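Local coordinates for uncharacterized protein (Pseudomonas aeruginosa PAO1, PDB 4R1D) that probably acts as the immunity protein Tli4, binding the type VI secretion lipase Tle4 and so protecting the bacterium from its own toxin, at residues R60-G65 and S86-K91; L94-V99 and R109-V114. All blocks are in the same frame, centred on the assembly; numbering follows the deposited sequence.

Contact 1: R60-G65 and S86-K91; sequences RHKSKG and SEVASK
The His61 ring lies over the carbonyl oxygen of Glu87. That oxygen, Glu87 O, sits 3.2 Å above the ring plane, over the ring centre. The opposite face of the ring is overlapped by CG of Lys64, so the imidazole is held between a backbone carbonyl and an aliphatic chain. CG of His61 stands anti to the backbone N (chi1 -175°), which carries the ring across to residues 86-91. Glu87 O also accepts the one direct hydrogen bond between the segments, from Lys62 N at 2.7 Å, with the donor in the carbonyl plane. The carbonyl belongs to a type I beta turn, Ser86 to Ala89, in the loop between strands 79-84 and 92-100. Ser86 OG accepts from Val88 N within it, an ST turn. Lys62 bends at chi2, with CG on the valine and the chain end beside the carboxylate. Lys62 CG packs 3.6 Å from Val88 CG1. Lys62 NZ makes a long salt bridge of 3.4 Å to Glu87 OE1. The other carboxylate oxygen, Glu87 OE2, receives a hydrogen bond from a water that in turn accepts from Arg60 N. Beyond the turn, Ser90 N and Lys91 N donate hydrogen bonds to Asp406 of the partner chain.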
loop_
_atom_site.group_PDB
_atom_site.type_symbol
_atom_site.label_atom_id
_atom_site.label_comp_id
_atom_site.label_asym_id
_atom_site.label_seq_id
_atom_site.Cartn_x
_atom_site.Cartn_y
_atom_site.Cartn_z
ATOM N N ARG B 60 6.131 -5.460 26.630
ATOM C CA ARG B 60 7.302 -4.712 27.058
ATOM C C ARG B 60 7.849 -3.820 25.957
ATOM O O ARG B 60 8.039 -4.260 24.829
ATOM C CB ARG B 60 8.392 -5.684 27.506
ATOM C CG ARG B 60 8.001 -6.511 28.712
ATOM C CD ARG B 60 7.753 -5.623 29.918
ATOM N NE ARG B 60 7.308 -6.393 31.076
ATOM C CZ ARG B 60 6.041 -6.494 31.472
ATOM N NH1 ARG B 60 5.084 -5.860 30.814
ATOM N NH2 ARG B 60 5.733 -7.221 32.540
ATOM N N HIS B 61 8.106 -2.566 26.310
ATOM C CA HIS B 61 8.834 -1.639 25.460
ATOM C C HIS B 61 10.277 -2.125 25.423
ATOM O O HIS B 61 10.701 -2.872 26.309
ATOM C CB HIS B 61 8.742 -0.242 26.065
ATOM C CG HIS B 61 9.341 0.841 25.224
ATOM N ND1 HIS B 61 8.579 1.695 24.454
ATOM C CD2 HIS B 61 10.627 1.237 25.066
ATOM C CE1 HIS B 61 9.372 2.560 23.847
ATOM N NE2 HIS B 61 10.620 2.304 24.202
ATOM N N LYS B 62 11.034 -1.741 24.399
ATOM C CA LYS B 62 12.407 -2.236 24.299
ATOM C C LYS B 62 13.306 -1.615 25.365
ATOM O O LYS B 62 14.334 -2.187 25.722
ATOM C CB LYS B 62 12.999 -1.998 22.905
ATOM C CG LYS B 62 12.278 -2.729 21.772
ATOM C CD LYS B 62 12.300 -4.243 21.932
ATOM C CE LYS B 62 11.634 -4.920 20.738
ATOM N NZ LYS B 62 11.513 -6.394 20.908
ATOM N N SER B 63 12.921 -0.448 25.867
ATOM C CA SER B 63 13.749 0.247 26.850
ATOM C C SER B 63 12.985 0.913 27.998
ATOM O O SER B 63 13.557 1.145 29.062
ATOM C CB SER B 63 14.646 1.278 26.159
ATOM O OG SER B 63 13.884 2.333 25.596
ATOM N N LYS B 64 11.704 1.214 27.792
ATOM C CA LYS B 64 10.937 1.987 28.769
ATOM C C LYS B 64 10.030 1.168 29.693
ATOM O O LYS B 64 9.210 1.738 30.418
ATOM C CB LYS B 64 10.098 3.061 28.070
ATOM C CG LYS B 64 10.901 4.051 27.244
ATOM C CD LYS B 64 10.047 5.256 26.888
ATOM C CE LYS B 64 10.803 6.230 25.997
ATOM N NZ LYS B 64 12.004 6.806 26.661
ATOM N N GLY B 65 10.161 -0.155 29.662
ATOM C CA GLY B 65 9.385 -1.010 30.542
ATOM C C GLY B 65 8.004 -1.397 30.043
ATOM O O GLY B 65 7.859 -1.940 28.946
ATOM N N SER B 86 4.493 2.034 19.951
ATOM C CA SER B 86 5.260 0.868 19.521
ATOM C C SER B 86 6.273 0.526 20.591
ATOM O O SER B 86 6.442 1.271 21.558
ATOM C CB SER B 86 6.005 1.125 18.210
ATOM O OG SER B 86 7.243 1.767 18.470
ATOM N N GLU B 87 6.971 -0.588 20.404
ATOM C CA GLU B 87 7.942 -1.012 21.398
ATOM C C GLU B 87 9.233 -0.201 21.381
ATOM O O GLU B 87 10.133 -0.456 22.185
ATOM C CB GLU B 87 8.203 -2.516 21.286
ATOM C CG GLU B 87 6.951 -3.317 21.608
ATOM C CD GLU B 87 7.160 -4.814 21.577
ATOM O OE1 GLU B 87 8.267 -5.264 21.203
ATOM O OE2 GLU B 87 6.203 -5.540 21.929
ATOM N N VAL B 88 9.333 0.765 20.471
ATOM C CA VAL B 88 10.463 1.699 20.497
ATOM C C VAL B 88 10.034 3.161 20.451
ATOM O O VAL B 88 10.876 4.058 20.351
ATOM C CB VAL B 88 11.483 1.440 19.371
ATOM C CG1 VAL B 88 12.023 0.013 19.466
ATOM C CG2 VAL B 88 10.862 1.725 18.001
ATOM N N ALA B 89 8.733 3.405 20.548
ATOM C CA ALA B 89 8.212 4.771 20.507
ATOM C C ALA B 89 8.750 5.615 21.660
ATOM O O ALA B 89 8.965 5.107 22.755
ATOM C CB ALA B 89 6.680 4.755 20.540
ATOM N N SER B 90 8.956 6.900 21.411
ATOM C CA SER B 90 9.357 7.818 22.475
ATOM C C SER B 90 8.568 9.126 22.442
ATOM O O SER B 90 8.586 9.897 23.409
ATOM C CB SER B 90 10.855 8.110 22.388
ATOM O OG SER B 90 11.153 8.851 21.227
ATOM N N LYS B 91 7.875 9.388 21.336
ATOM C CA LYS B 91 7.183 10.669 21.190
ATOM C C LYS B 91 5.666 10.565 21.074
ATOM O O LYS B 91 4.960 11.579 21.169
ATOM C CB LYS B 91 7.745 11.432 20.002
ATOM C CG LYS B 91 9.261 11.524 20.055
ATOM C CD LYS B 91 9.799 12.503 19.035
ATOM C CE LYS B 91 11.311 12.687 19.192
ATOM N NZ LYS B 91 12.102 11.624 18.501
HETATM O O HOH W 1 6.211 -7.106 24.205
#

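Contact 2: L94-V99 and R109-V114; sequences LLDTYV and RWKGKV
Arg109 reaches across from its strand and grips Asp96 side-on. Arg109 NE donates to Asp96 OD1 at 2.9 Å, nearly straight and on the syn side of the carboxylate. Arg109 NH2 donates to Asp96 OD2, also at 2.9 Å, but from above the carboxylate plane. The carboxylate and guanidinium planes are 36° apart, so the salt bridge is twisted. Tyr98 OH gives its proton to Asp96 OD2 at 2.6 Å, from the face opposite to Arg109 NH2. Two donors therefore hold this oxygen, which would probably favour the charged carboxylate. The arginine chain is extended from CG to NE and runs alongside the tyrosine, with the ring and guanidinium planes 18° apart. Tyr98 OH lies over the guanidinium face without bonding to NE.

Leu94 continues this face of the sheet. Leu94 CD1 lies 3.7 Å from CG of Lys111, whose CB and CG also pass close to Asp96 OD1. Helix 42-58 packs on the Leu94, Asp96 and Tyr98 side chains.

Thr97 works on the other face, beside Trp110. Thr97 OG1 sits between the backbone N and the carbonyl carbon (chi1 69°) and donates to Trp110 O at 2.6 Å, on a lone pair. Thr97 N donates to the same oxygen, so two donors of one residue hold it. A water bridges Trp110 O and Leu95 O. Trp110 itself makes a cation-pi contact with Arg397 of the partner chain.

Thr97 with Trp110 and Leu95 with Gly112 are hydrogen-bonded pairs, and Asp96 with Lys111 is a non-hydrogen-bonded pair. This alternation is that of an antiparallel beta hairpin, here made by strands 92-100 and 107-115.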
loop_
_atom_site.group_PDB
_atom_site.type_symbol
_atom_site.label_atom_id
_atom_site.label_comp_id
_atom_site.label_asym_id
_atom_site.label_seq_id
_atom_site.Cartn_x
_atom_site.Cartn_y
_atom_site.Cartn_z
ATOM N N LEU B 94 -0.421 5.440 21.883
ATOM C CA LEU B 94 -1.686 5.024 21.320
ATOM C C LEU B 94 -2.718 5.296 22.398
ATOM O O LEU B 94 -2.553 4.856 23.546
ATOM C CB LEU B 94 -1.644 3.530 21.035
ATOM C CG LEU B 94 -2.812 2.920 20.264
ATOM C CD1 LEU B 94 -2.979 3.615 18.906
ATOM C CD2 LEU B 94 -2.566 1.425 20.097
ATOM N N LEU B 95 -3.760 6.039 22.044
ATOM C CA LEU B 95 -4.882 6.266 22.944
ATOM C C LEU B 95 -6.109 5.579 22.368
ATOM O O LEU B 95 -6.629 5.982 21.328
ATOM C CB LEU B 95 -5.138 7.757 23.125
ATOM C CG LEU B 95 -6.363 8.118 23.973
ATOM C CD1 LEU B 95 -6.254 7.488 25.353
ATOM C CD2 LEU B 95 -6.526 9.628 24.065
ATOM N N ASP B 96 -6.534 4.513 23.035
ATOM C CA ASP B 96 -7.680 3.715 22.600
ATOM C C ASP B 96 -8.910 4.118 23.425
ATOM O O ASP B 96 -9.067 3.663 24.561
ATOM C CB ASP B 96 -7.346 2.245 22.820
ATOM C CG ASP B 96 -8.327 1.296 22.144
ATOM O OD1 ASP B 96 -9.193 1.788 21.413
ATOM O OD2 ASP B 96 -8.198 0.064 22.352
ATOM N N THR B 97 -9.766 4.977 22.874
ATOM C CA THR B 97 -10.918 5.484 23.635
ATOM C C THR B 97 -12.206 4.720 23.356
ATOM O O THR B 97 -12.524 4.397 22.205
ATOM C CB THR B 97 -11.210 6.978 23.391
ATOM O OG1 THR B 97 -11.690 7.167 22.058
ATOM C CG2 THR B 97 -9.972 7.861 23.652
ATOM N N TYR B 98 -12.946 4.450 24.423
ATOM C CA TYR B 98 -14.259 3.827 24.316
ATOM C C TYR B 98 -15.278 4.815 24.856
ATOM O O TYR B 98 -15.095 5.394 25.930
ATOM C CB TYR B 98 -14.268 2.504 25.086
ATOM C CG TYR B 98 -13.262 1.547 24.503
ATOM C CD1 TYR B 98 -13.633 0.656 23.515
ATOM C CD2 TYR B 98 -11.917 1.596 24.875
ATOM C CE1 TYR B 98 -12.715 -0.200 22.938
ATOM C CE2 TYR B 98 -10.988 0.742 24.302
ATOM C CZ TYR B 98 -11.398 -0.152 23.329
ATOM O OH TYR B 98 -10.504 -1.014 22.740
ATOM N N VAL B 99 -16.335 5.039 24.092
ATOM C CA VAL B 99 -17.280 6.098 24.431
ATOM C C VAL B 99 -18.687 5.663 24.068
ATOM O O VAL B 99 -18.885 4.919 23.105
ATOM C CB VAL B 99 -16.921 7.428 23.726
ATOM C CG1 VAL B 99 -17.007 7.290 22.207
ATOM C CG2 VAL B 99 -17.805 8.568 24.227
ATOM N N ARG B 109 -15.602 2.692 19.518
ATOM C CA ARG B 109 -14.165 2.672 19.736
ATOM C C ARG B 109 -13.530 3.740 18.850
ATOM O O ARG B 109 -13.822 3.811 17.665
ATOM C CB ARG B 109 -13.584 1.308 19.382
ATOM C CG ARG B 109 -12.088 1.229 19.594
ATOM C CD ARG B 109 -11.517 -0.090 19.090
ATOM N NE ARG B 109 -10.206 -0.357 19.675
ATOM C CZ ARG B 109 -9.451 -1.411 19.375
ATOM N NH1 ARG B 109 -9.866 -2.297 18.484
ATOM N NH2 ARG B 109 -8.272 -1.579 19.970
ATOM N N TRP B 110 -12.676 4.574 19.432
ATOM C CA TRP B 110 -12.027 5.633 18.682
ATOM C C TRP B 110 -10.559 5.648 19.086
ATOM O O TRP B 110 -10.192 6.189 20.134
ATOM C CB TRP B 110 -12.693 6.980 18.963
ATOM C CG TRP B 110 -12.031 8.125 18.237
ATOM C CD1 TRP B 110 -11.700 8.181 16.908
ATOM C CD2 TRP B 110 -11.620 9.373 18.807
ATOM N NE1 TRP B 110 -11.110 9.403 16.613
ATOM C CE2 TRP B 110 -11.048 10.147 17.763
ATOM C CE3 TRP B 110 -11.687 9.917 20.095
ATOM C CZ2 TRP B 110 -10.548 11.427 17.972
ATOM C CZ3 TRP B 110 -11.182 11.207 20.299
ATOM C CH2 TRP B 110 -10.628 11.939 19.243
ATOM N N LYS B 111 -9.723 5.023 18.268
ATOM C CA LYS B 111 -8.338 4.785 18.658
ATOM C C LYS B 111 -7.378 5.470 17.707
ATOM O O LYS B 111 -7.539 5.405 16.491
ATOM C CB LYS B 111 -8.045 3.280 18.686
ATOM C CG LYS B 111 -6.587 2.927 19.008
ATOM C CD LYS B 111 -6.357 1.425 18.954
ATOM C CE LYS B 111 -6.587 0.875 17.559
ATOM N NZ LYS B 111 -6.245 -0.573 17.467
ATOM N N GLY B 112 -6.370 6.129 18.264
ATOM C CA GLY B 112 -5.378 6.760 17.421
ATOM C C GLY B 112 -4.174 7.221 18.202
ATOM O O GLY B 112 -4.148 7.143 19.425
ATOM N N LYS B 113 -3.165 7.706 17.491
ATOM C CA LYS B 113 -1.942 8.143 18.160
ATOM C C LYS B 113 -2.068 9.553 18.714
ATOM O O LYS B 113 -2.739 10.412 18.135
ATOM C CB LYS B 113 -0.753 8.035 17.200
ATOM C CG LYS B 113 -0.417 6.606 16.853
ATOM C CD LYS B 113 0.834 6.499 16.007
ATOM C CE LYS B 113 0.488 6.521 14.533
ATOM N NZ LYS B 113 1.661 6.136 13.710
ATOM N N VAL B 114 -1.404 9.782 19.847
ATOM C CA VAL B 114 -1.413 11.070 20.512
ATOM C C VAL B 114 0.029 11.416 20.905
ATOM O O VAL B 114 0.788 10.549 21.322
ATOM C CB VAL B 114 -2.310 11.007 21.768
ATOM C CG1 VAL B 114 -2.028 12.166 22.705
ATOM C CG2 VAL B 114 -3.787 10.944 21.362
HETATM O O HOH W 2 -8.304 8.155 20.676
#

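Overall arrangement
All four segments lie in the N-terminal family region of this probable immunity protein. From the N terminus, helix 42-58 leads into residues 60-65. The chain then forms strands 68-73 and 79-84 and returns at 86-91, where contact 1 closes. Strand 92-100 follows directly, so the second segment of contact 1 adjoins the first of contact 2. A shorter excursion leads to strand 107-115 and closes contact 2. The contacts are in series, with neither nesting nor crossing, and their centres lie about 18 Å apart. Contact 1 ties the loop after helix 42-58 to the turn between strands 79-84 and 92-100, and contact 2 pairs strand 92-100 with strand 107-115. Residues of both also meet the partner chain.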